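Side-chain contacts in bifunctional cytochrome P450/NADPH--P450 reductase (Deinococcus aerius, PDB 7F3H), which probably catalyses heme-dependent monooxygenation of organic substrates as a self-sufficient cytochrome P450, drawing electrons from NADPH through a fused reductase: residues Arg320-Ala325 and Phe410-Ala415; Ala213-Leu218 and Gln260-Leu265; Leu282-Pro287 and Phe449-Arg454. One frame throughout, in Å; residues are numbered along the deposited sequence.

Contact 1: Arg320-Ala325 and Phe410-Ala415. With HEM (protoporphyrin IX containing Fe), chain E.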
loop_
_atom_site.group_PDB
_atom_site.type_symbol
_atom_site.label_atom_id
_atom_site.label_comp_id
_atom_site.label_asym_id
_atom_site.label_seq_id
_atom_site.Cartn_x
_atom_site.Cartn_y
_atom_site.Cartn_z
ATOM N N ARG A 320 4.449 16.326 -3.589
ATOM C CA ARG A 320 3.470 16.381 -4.674
ATOM C C ARG A 320 3.745 15.305 -5.720
ATOM O O ARG A 320 2.803 14.720 -6.285
ATOM C CB ARG A 320 3.477 17.775 -5.268
ATOM C CG ARG A 320 2.809 18.807 -4.350
ATOM C CD ARG A 320 2.654 20.160 -5.042
ATOM N NE ARG A 320 3.920 20.870 -5.183
ATOM C CZ ARG A 320 4.453 21.285 -6.338
ATOM N NH1 ARG A 320 3.838 21.052 -7.505
ATOM N NH2 ARG A 320 5.612 21.950 -6.324
ATOM N N ILE A 321 5.020 14.974 -5.921
ATOM C CA ILE A 321 5.378 13.823 -6.743
ATOM C C ILE A 321 4.684 12.579 -6.232
ATOM O O ILE A 321 4.122 11.804 -7.010
ATOM C CB ILE A 321 6.905 13.604 -6.744
ATOM C CG1 ILE A 321 7.599 14.620 -7.642
ATOM C CG2 ILE A 321 7.228 12.176 -7.159
ATOM C CD1 ILE A 321 9.076 14.663 -7.397
ATOM N N LEU A 322 4.752 12.360 -4.914
ATOM C CA LEU A 322 4.179 11.141 -4.349
ATOM C C LEU A 322 2.663 11.127 -4.508
ATOM O O LEU A 322 2.086 10.093 -4.882
ATOM C CB LEU A 322 4.588 10.981 -2.882
ATOM C CG LEU A 322 6.032 10.519 -2.599
ATOM C CD1 LEU A 322 6.336 10.505 -1.088
ATOM C CD2 LEU A 322 6.303 9.125 -3.170
ATOM N N ASP A 323 2.012 12.276 -4.274
ATOM C CA ASP A 323 0.564 12.384 -4.454
ATOM C C ASP A 323 0.161 11.981 -5.876
ATOM O O ASP A 323 -0.745 11.153 -6.077
ATOM C CB ASP A 323 0.102 13.818 -4.155
ATOM C CG ASP A 323 0.168 14.190 -2.660
ATOM O OD1 ASP A 323 0.128 13.295 -1.785
ATOM O OD2 ASP A 323 0.240 15.406 -2.359
ATOM N N GLU A 324 0.868 12.523 -6.887
ATOM C CA GLU A 324 0.557 12.196 -8.279
ATOM C C GLU A 324 0.967 10.759 -8.646
ATOM O O GLU A 324 0.288 10.104 -9.457
ATOM C CB GLU A 324 1.208 13.240 -9.208
ATOM C CG GLU A 324 0.935 13.126 -10.723
ATOM C CD GLU A 324 -0.516 13.384 -11.167
ATOM O OE1 GLU A 324 -1.444 13.394 -10.316
ATOM O OE2 GLU A 324 -0.715 13.561 -12.400
ATOM N N ALA A 325 2.053 10.237 -8.066
ATOM C CA ALA A 325 2.399 8.844 -8.342
ATOM C C ALA A 325 1.297 7.927 -7.843
ATOM O O ALA A 325 0.875 7.010 -8.555
ATOM C CB ALA A 325 3.738 8.474 -7.704
ATOM N N PHE A 410 2.843 7.525 8.176
ATOM C CA PHE A 410 4.082 6.752 8.224
ATOM C C PHE A 410 4.604 6.468 6.821
ATOM O O PHE A 410 5.783 6.710 6.518
ATOM C CB PHE A 410 3.849 5.449 8.986
ATOM C CG PHE A 410 5.117 4.742 9.397
ATOM C CD1 PHE A 410 5.787 3.912 8.506
ATOM C CD2 PHE A 410 5.625 4.894 10.691
ATOM C CE1 PHE A 410 6.932 3.256 8.892
ATOM C CE2 PHE A 410 6.763 4.244 11.091
ATOM C CZ PHE A 410 7.429 3.420 10.195
ATOM N N ALA A 411 3.731 5.963 5.951
ATOM C CA ALA A 411 4.141 5.625 4.597
ATOM C C ALA A 411 4.734 6.832 3.895
ATOM O O ALA A 411 5.896 6.792 3.447
ATOM C CB ALA A 411 2.947 5.092 3.807
ATOM N N LEU A 412 3.971 7.942 3.872
ATOM C CA LEU A 412 4.382 9.132 3.134
ATOM C C LEU A 412 5.656 9.719 3.716
ATOM O O LEU A 412 6.545 10.155 2.969
ATOM C CB LEU A 412 3.255 10.168 3.101
ATOM C CG LEU A 412 2.060 9.776 2.209
ATOM C CD1 LEU A 412 0.933 10.795 2.340
ATOM C CD2 LEU A 412 2.476 9.600 0.746
ATOM N N THR A 413 5.795 9.711 5.040
ATOM C CA THR A 413 7.048 10.178 5.620
ATOM C C THR A 413 8.204 9.302 5.152
ATOM O O THR A 413 9.291 9.802 4.785
ATOM C CB THR A 413 6.942 10.177 7.146
ATOM O OG1 THR A 413 5.761 10.892 7.531
ATOM C CG2 THR A 413 8.148 10.827 7.806
ATOM N N GLU A 414 7.994 7.984 5.175
ATOM C CA GLU A 414 9.084 7.066 4.914
ATOM C C GLU A 414 9.583 7.339 3.488
ATOM O O GLU A 414 10.785 7.450 3.229
ATOM C CB GLU A 414 8.608 5.636 4.838
ATOM C CG GLU A 414 9.631 4.698 5.439
ATOM C CD GLU A 414 9.548 3.222 5.050
ATOM O OE1 GLU A 414 9.156 2.905 3.909
ATOM O OE2 GLU A 414 8.985 2.482 5.979
ATOM N N ALA A 415 8.626 7.441 2.551
ATOM C CA ALA A 415 8.886 7.621 1.117
ATOM C C ALA A 415 9.505 8.983 0.807
ATOM O O ALA A 415 10.466 9.076 0.023
ATOM C CB ALA A 415 7.576 7.464 0.355
HETATM C CHA HEM E . -5.610 0.244 5.293
HETATM C CHB HEM E . -1.408 0.122 7.731
HETATM C CHC HEM E . 0.872 1.992 3.850
HETATM C CHD HEM E . -3.269 1.834 1.333
HETATM C C1A HEM E . -4.677 0.058 6.282
HETATM C C2A HEM E . -4.934 -0.538 7.576
HETATM C C3A HEM E . -3.791 -0.547 8.280
HETATM C C4A HEM E . -2.745 -0.025 7.414
HETATM C CMA HEM E . -3.605 -1.082 9.723
HETATM C CAA HEM E . -6.329 -0.961 8.061
HETATM C CBA HEM E . -6.927 0.229 8.821
HETATM C CGA HEM E . -8.292 -0.096 9.429
HETATM O O1A HEM E . -8.468 0.254 10.628
HETATM O O2A HEM E . -9.175 -0.778 8.825
HETATM C C1B HEM E . -0.424 0.653 6.922
HETATM C C2B HEM E . 0.971 0.871 7.283
HETATM C C3B HEM E . 1.575 1.433 6.221
HETATM C C4B HEM E . 0.606 1.516 5.143
HETATM C CMB HEM E . 1.562 0.579 8.678
HETATM C CAB HEM E . 3.051 1.820 5.984
HETATM C CBB HEM E . 4.056 1.548 6.821
HETATM C C1C HEM E . -0.041 2.104 2.814
HETATM C C2C HEM E . 0.200 2.665 1.478
HETATM C C3C HEM E . -0.974 2.579 0.826
HETATM C C4C HEM E . -1.965 2.028 1.700
HETATM C CMC HEM E . 1.565 3.195 0.948
HETATM C CAC HEM E . -1.388 2.994 -0.578
HETATM C CBC HEM E . -0.544 3.576 -1.418
HETATM C C1D HEM E . -4.263 1.385 2.179
HETATM C C2D HEM E . -5.657 1.147 1.812
HETATM C C3D HEM E . -6.276 0.719 2.911
HETATM C C4D HEM E . -5.327 0.646 4.004
HETATM C CMD HEM E . -6.315 1.361 0.424
HETATM C CAD HEM E . -7.746 0.347 2.973
HETATM C CBD HEM E . -7.760 -1.105 2.578
HETATM C CGD HEM E . -9.154 -1.616 2.442
HETATM O O1D HEM E . -9.264 -2.866 2.485
HETATM O O2D HEM E . -10.125 -0.804 2.296
HETATM N NA HEM E . -3.327 0.328 6.213
HETATM N NB HEM E . -0.614 1.065 5.625
HETATM N NC HEM E . -1.371 1.713 2.899
HETATM N ND HEM E . -4.105 1.071 3.520
HETATM FE FE HEM E . -2.423 1.156 4.572
#
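Helix segments 320-325 and 410-415 come nearest in their backbones at Leu322 and Leu412, whose CA atoms lie 7.8 Å apart; the backbones do not touch each other, and the gap is filled chiefly by the Leu322 side chain. They belong to the K and L helices of the cytochrome P450 fold. Leu322 carries the junction: with CG anti to its carbonyl carbon (chi1 -76°) and the chain then extended, it aims its forked end at the L helix. CD1 is the branch that presses in, 3.6 Å from Ala415 CB, and CD2 sits 4.1 Å from that same Ala415 CB, so both branches face the Ala415 methyl, CD1 the nearer. Leu412 adds a looser methyl-to-methyl touch, its CD2 4.4 Å from Leu322 CD1, which also rests near the Leu412 carbonyl oxygen. No hydrogen bond crosses the interface, and Thr279 of helix 254-285 adds another neighbour for Leu322. On the K helix, Glu324 turns from the contact to form a salt bridge with Arg327, the Glu-x-x-Arg pair characteristic of the family; Arg381 and Trp382 also bind its carboxylate. The L helix, meanwhile, reaches the heme through residues just before Leu412. Phe410 approaches the vinyl group obliquely, CD1 lying 3.4 Å from heme CBB, while Ala411 CB rests 3.7 Å from both the ring methyl CMC and the meso carbon CHC of the heme.

Contact 2: Ala213-Leu218 and Gln260-Leu265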
loop_
_atom_site.group_PDB
_atom_site.type_symbol
_atom_site.label_atom_id
_atom_site.label_comp_id
_atom_site.label_asym_id
_atom_site.label_seq_id
_atom_site.Cartn_x
_atom_site.Cartn_y
_atom_site.Cartn_z
ATOM N N ALA A 213 2.970 -20.075 12.074
ATOM C CA ALA A 213 3.346 -20.382 13.454
ATOM C C ALA A 213 4.725 -19.814 13.793
ATOM O O ALA A 213 4.935 -19.266 14.878
ATOM C CB ALA A 213 3.319 -21.893 13.680
ATOM N N SER A 214 5.691 -19.991 12.899
ATOM C CA SER A 214 7.040 -19.480 13.157
ATOM C C SER A 214 7.030 -17.957 13.326
ATOM O O SER A 214 7.728 -17.401 14.195
ATOM C CB SER A 214 7.974 -19.902 12.021
ATOM O OG SER A 214 7.667 -19.186 10.826
ATOM N N MET A 215 6.202 -17.271 12.531
ATOM C CA MET A 215 6.080 -15.816 12.673
ATOM C C MET A 215 5.439 -15.435 14.005
ATOM O O MET A 215 5.976 -14.591 14.745
ATOM C CB MET A 215 5.272 -15.245 11.512
ATOM C CG MET A 215 6.011 -15.378 10.209
ATOM S SD MET A 215 5.394 -14.275 8.954
ATOM C CE MET A 215 4.282 -15.367 8.081
ATOM N N ASN A 216 4.272 -16.032 14.308
ATOM C CA ASN A 216 3.610 -15.803 15.587
ATOM C C ASN A 216 4.573 -16.048 16.734
ATOM O O ASN A 216 4.618 -15.267 17.682
ATOM C CB ASN A 216 2.374 -16.702 15.745
ATOM C CG ASN A 216 1.291 -16.409 14.709
ATOM O OD1 ASN A 216 1.329 -15.362 14.056
ATOM N ND2 ASN A 216 0.315 -17.325 14.552
ATOM N N GLU A 217 5.356 -17.132 16.660
ATOM C CA GLU A 217 6.323 -17.468 17.706
ATOM C C GLU A 217 7.342 -16.359 17.922
ATOM O O GLU A 217 7.630 -15.990 19.068
ATOM C CB GLU A 217 7.027 -18.791 17.395
ATOM C CG GLU A 217 6.223 -20.019 17.828
ATOM C CD GLU A 217 6.149 -20.183 19.352
ATOM O OE1 GLU A 217 7.231 -20.310 19.992
ATOM O OE2 GLU A 217 5.004 -20.182 19.895
ATOM N N LEU A 218 7.993 -15.900 16.847
ATOM C CA LEU A 218 8.976 -14.836 17.019
ATOM C C LEU A 218 8.342 -13.607 17.662
ATOM O O LEU A 218 8.891 -13.037 18.625
ATOM C CB LEU A 218 9.605 -14.473 15.675
ATOM C CG LEU A 218 10.711 -13.400 15.628
ATOM C CD1 LEU A 218 11.697 -13.660 14.465
ATOM C CD2 LEU A 218 10.142 -11.942 15.572
ATOM N N GLN A 260 -1.621 -7.126 15.503
ATOM C CA GLN A 260 -1.345 -5.789 14.983
ATOM C C GLN A 260 0.063 -5.709 14.403
ATOM O O GLN A 260 0.272 -5.084 13.354
ATOM C CB GLN A 260 -1.524 -4.720 16.069
ATOM C CG GLN A 260 -2.918 -4.643 16.737
ATOM C CD GLN A 260 -4.097 -4.553 15.769
ATOM O OE1 GLN A 260 -3.948 -4.190 14.589
ATOM N NE2 GLN A 260 -5.286 -4.893 16.269
ATOM N N VAL A 261 1.051 -6.306 15.082
ATOM C CA VAL A 261 2.411 -6.313 14.528
ATOM C C VAL A 261 2.429 -6.985 13.152
ATOM O O VAL A 261 2.980 -6.448 12.166
ATOM C CB VAL A 261 3.391 -6.977 15.511
ATOM C CG1 VAL A 261 4.695 -7.350 14.795
ATOM C CG2 VAL A 261 3.624 -6.052 16.701
ATOM N N MET A 262 1.808 -8.166 13.063
ATOM C CA MET A 262 1.696 -8.848 11.775
ATOM C C MET A 262 1.013 -7.947 10.749
ATOM O O MET A 262 1.430 -7.891 9.594
ATOM C CB MET A 262 0.924 -10.162 11.924
ATOM C CG MET A 262 1.639 -11.288 12.688
ATOM S SD MET A 262 3.284 -11.650 12.064
ATOM C CE MET A 262 2.953 -12.002 10.315
ATOM N N THR A 263 -0.008 -7.198 11.184
ATOM C CA THR A 263 -0.793 -6.327 10.316
ATOM C C THR A 263 0.069 -5.200 9.749
ATOM O O THR A 263 0.022 -4.910 8.547
ATOM C CB THR A 263 -1.994 -5.782 11.121
ATOM O OG1 THR A 263 -2.806 -6.877 11.550
ATOM C CG2 THR A 263 -2.873 -4.858 10.300
ATOM N N PHE A 264 0.823 -4.512 10.616
ATOM C CA PHE A 264 1.797 -3.520 10.147
ATOM C C PHE A 264 2.646 -4.073 9.012
ATOM O O PHE A 264 2.868 -3.390 8.002
ATOM C CB PHE A 264 2.706 -3.038 11.282
ATOM C CG PHE A 264 1.978 -2.465 12.448
ATOM C CD1 PHE A 264 0.667 -2.021 12.328
ATOM C CD2 PHE A 264 2.589 -2.416 13.684
ATOM C CE1 PHE A 264 -0.021 -1.533 13.432
ATOM C CE2 PHE A 264 1.910 -1.935 14.786
ATOM C CZ PHE A 264 0.600 -1.480 14.654
ATOM N N LEU A 265 3.109 -5.328 9.150
ATOM C CA LEU A 265 3.934 -5.916 8.089
ATOM C C LEU A 265 3.119 -6.261 6.841
ATOM O O LEU A 265 3.605 -6.114 5.709
ATOM C CB LEU A 265 4.604 -7.178 8.600
ATOM C CG LEU A 265 5.665 -6.895 9.655
ATOM C CD1 LEU A 265 5.789 -8.143 10.605
ATOM C CD2 LEU A 265 6.956 -6.531 8.946
#
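The G helix (199-227) lies against the long central helix 254-285 of the P450 fold here, and two methionines, Met215 and Met262, make the join. The backbones come nearest at Asn216 and Met262, with 8.2 Å between their CA atoms, and the two methionine side chains fill the space between. Met262 does so by folding: bends at chi2 (-53°) and chi3 (-56°) bring its methyl beside Met215, which crosses it at about a right angle. Met262 CE lies 3.6 Å from Met215 SD, and Met262 SD rests 4.1 Å from Met215 CB; each thioether thus touches carbon of the other. Asn216 adds a looser touch, its OD1 4.3 Å from Met262 CG, although its CB points away from helix 254-285. Phe176 and Ala183 of helix 175-190 also pack on Met215. The residue after Met262, Thr263, touches the heme, while the Met262 side chain stays about 10 Å from it. With no hydrogen bond or ion pair across the pair of segments, the evidence points to cohesion by dispersion between polarisable sulfur and methyl groups, which sets few directional demands on how the two helices lie.

Contact 3: Leu282-Pro287 and Phe449-Arg454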
loop_
_atom_site.group_PDB
_atom_site.type_symbol
_atom_site.label_atom_id
_atom_site.label_comp_id
_atom_site.label_asym_id
_atom_site.label_seq_id
_atom_site.Cartn_x
_atom_site.Cartn_y
_atom_site.Cartn_z
ATOM N N LEU A 282 8.292 6.558 -12.509
ATOM C CA LEU A 282 7.662 7.768 -13.051
ATOM C C LEU A 282 8.666 8.896 -13.219
ATOM O O LEU A 282 8.593 9.667 -14.181
ATOM C CB LEU A 282 6.522 8.223 -12.149
ATOM C CG LEU A 282 5.348 7.250 -12.202
ATOM C CD1 LEU A 282 4.302 7.583 -11.154
ATOM C CD2 LEU A 282 4.746 7.180 -13.648
ATOM N N LEU A 283 9.613 9.000 -12.290
ATOM C CA LEU A 283 10.652 10.006 -12.403
ATOM C C LEU A 283 11.569 9.702 -13.581
ATOM O O LEU A 283 11.947 10.613 -14.322
ATOM C CB LEU A 283 11.424 10.080 -11.080
ATOM C CG LEU A 283 10.648 10.632 -9.871
ATOM C CD1 LEU A 283 11.506 10.580 -8.587
ATOM C CD2 LEU A 283 10.209 12.052 -10.142
ATOM N N LEU A 284 11.900 8.416 -13.805
ATOM C CA LEU A 284 12.655 8.072 -15.005
ATOM C C LEU A 284 11.876 8.398 -16.274
ATOM O O LEU A 284 12.479 8.588 -17.336
ATOM C CB LEU A 284 13.068 6.602 -14.997
ATOM C CG LEU A 284 14.216 6.188 -14.066
ATOM C CD1 LEU A 284 14.638 4.761 -14.385
ATOM C CD2 LEU A 284 15.407 7.129 -14.116
ATOM N N ARG A 285 10.542 8.325 -16.236
ATOM C CA ARG A 285 9.771 8.598 -17.449
ATOM C C ARG A 285 9.374 10.075 -17.621
ATOM O O ARG A 285 8.999 10.480 -18.742
ATOM C CB ARG A 285 8.544 7.689 -17.475
ATOM C CG ARG A 285 8.982 6.198 -17.598
ATOM C CD ARG A 285 9.803 6.026 -18.833
ATOM N NE ARG A 285 10.324 4.670 -18.971
ATOM C CZ ARG A 285 11.615 4.336 -18.924
ATOM N NH1 ARG A 285 12.550 5.257 -18.754
ATOM N NH2 ARG A 285 11.967 3.059 -19.047
ATOM N N HIS A 286 9.486 10.891 -16.567
ATOM C CA HIS A 286 9.176 12.324 -16.612
ATOM C C HIS A 286 10.347 13.091 -16.003
ATOM O O HIS A 286 10.266 13.618 -14.876
ATOM C CB HIS A 286 7.861 12.628 -15.896
ATOM C CG HIS A 286 6.689 11.880 -16.454
ATOM N ND1 HIS A 286 6.342 10.608 -16.031
ATOM C CD2 HIS A 286 5.789 12.219 -17.414
ATOM C CE1 HIS A 286 5.275 10.203 -16.703
ATOM N NE2 HIS A 286 4.924 11.161 -17.550
ATOM N N PRO A 287 11.481 13.113 -16.704
ATOM C CA PRO A 287 12.728 13.592 -16.081
ATOM C C PRO A 287 12.744 15.089 -15.750
ATOM O O PRO A 287 13.602 15.514 -14.965
ATOM C CB PRO A 287 13.804 13.206 -17.110
ATOM C CG PRO A 287 13.093 13.183 -18.425
ATOM C CD PRO A 287 11.652 12.776 -18.128
ATOM N N PHE A 449 12.327 -4.441 -12.598
ATOM C CA PHE A 449 12.729 -3.055 -12.798
ATOM C C PHE A 449 14.146 -2.880 -12.247
ATOM O O PHE A 449 14.369 -2.948 -11.039
ATOM C CB PHE A 449 11.717 -2.138 -12.100
ATOM C CG PHE A 449 12.045 -0.655 -12.140
ATOM C CD1 PHE A 449 12.833 -0.095 -13.158
ATOM C CD2 PHE A 449 11.503 0.200 -11.175
ATOM C CE1 PHE A 449 13.105 1.325 -13.193
ATOM C CE2 PHE A 449 11.755 1.589 -11.218
ATOM C CZ PHE A 449 12.572 2.146 -12.230
ATOM N N ALA A 450 15.109 -2.719 -13.131
ATOM C CA ALA A 450 16.482 -2.438 -12.754
ATOM C C ALA A 450 16.841 -1.005 -13.154
ATOM O O ALA A 450 16.463 -0.544 -14.234
ATOM C CB ALA A 450 17.434 -3.441 -13.429
ATOM N N LEU A 451 17.592 -0.314 -12.297
ATOM C CA LEU A 451 18.258 0.921 -12.688
ATOM C C LEU A 451 19.705 0.875 -12.218
ATOM O O LEU A 451 20.130 -0.078 -11.554
ATOM C CB LEU A 451 17.537 2.167 -12.137
ATOM C CG LEU A 451 17.240 2.318 -10.648
ATOM C CD1 LEU A 451 18.490 2.757 -9.875
ATOM C CD2 LEU A 451 16.101 3.310 -10.466
ATOM N N ARG A 452 20.479 1.892 -12.620
ATOM C CA ARG A 452 21.849 2.080 -12.161
ATOM C C ARG A 452 22.027 3.459 -11.532
ATOM O O ARG A 452 21.376 4.428 -11.930
ATOM C CB ARG A 452 22.829 1.876 -13.304
ATOM C CG ARG A 452 23.248 0.422 -13.400
ATOM C CD ARG A 452 23.953 0.119 -14.701
ATOM N NE ARG A 452 23.687 -1.257 -15.074
ATOM C CZ ARG A 452 24.041 -1.795 -16.228
ATOM N NH1 ARG A 452 24.698 -1.076 -17.131
ATOM N NH2 ARG A 452 23.727 -3.055 -16.485
ATOM N N VAL A 453 22.892 3.551 -10.515
ATOM C CA VAL A 453 23.102 4.824 -9.826
ATOM C C VAL A 453 24.588 5.165 -9.789
ATOM O O VAL A 453 25.458 4.282 -9.750
ATOM C CB VAL A 453 22.522 4.851 -8.389
ATOM C CG1 VAL A 453 21.029 4.733 -8.421
ATOM C CG2 VAL A 453 23.125 3.778 -7.510
ATOM N N ARG A 454 24.873 6.474 -9.794
ATOM C CA ARG A 454 26.248 6.938 -9.652
ATOM C C ARG A 454 26.291 8.123 -8.692
ATOM O O ARG A 454 25.444 9.019 -8.758
ATOM C CB ARG A 454 26.839 7.316 -11.026
ATOM C CG ARG A 454 28.339 7.580 -11.025
ATOM C CD ARG A 454 28.768 8.681 -12.023
ATOM N NE ARG A 454 27.831 9.806 -12.044
ATOM C CZ ARG A 454 27.591 10.562 -13.113
ATOM N NH1 ARG A 454 28.157 10.245 -14.289
ATOM N NH2 ARG A 454 26.697 11.564 -13.028
#
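Leu284 meets Phe449 at the rim of its ring: Leu284 CD1 lies close to the ring plane, 3.9 Å from Phe449 CE1 and nearly as close to CZ. The same methyl is 4.4 Å from Leu451 CD2, so a single branch of Leu284 accounts for both touches. Phe449 can offer this rim because its CG stands anti to the backbone N (chi1 176°), swinging the ring toward the helix although the CB bond itself is not aimed there. In the next shell, Tyr434 stacks on the Phe449 ring, and Leu284 also touches Leu428 and Asp430. Asp430 takes a salt bridge from Arg285 NH1, while Arg285 NH2 binds the Tyr434 carbonyl, tying the helix end to two residues that touch the apolar contact. The helix stops just beyond. His286 is the first residue to leave helical geometry, and its ND1 donates to Leu282 O at 3.1 Å, with an N-H...O angle of 150° and the acceptor near the imidazole plane; Phe377 stacks on that ring. His286 is also the N-cap of helix 287-300. Backbone hydrogen bonds pair Phe449 with Val144, Leu451 with Val142 and Arg452 with Ser429, placing strand 450-455 between strands 142-143 and 426-429. These features place the contact where the I-to-J helix corner of the P450 fold abuts a small three-stranded antiparallel sheet.

How the contacts relate
All three contacts are apolar, without a hydrogen bond across them, yet they differ in depth. Contact 1 lies about 11 Å from the chain centre; contacts 2 and 3 lie about 18 and 21 Å out, and each includes one partly exposed touching residue. Segments of contacts 1 and 2 hold heme-touching residues; contact 3 holds none of the heme pocket. Contacts 2 and 3 share helix 254-285, near opposite ends, with centres about 34 Å apart. Contact 1 adjoins contact 3 directly: Ala325 CB is 3.6 Å from Leu282 CD1. Contact 2 touches neither. Side-chain types differ as well: aliphatic packing, thioether pairing, and a methyl at a ring edge where a helix end meets a strand and the residue before it.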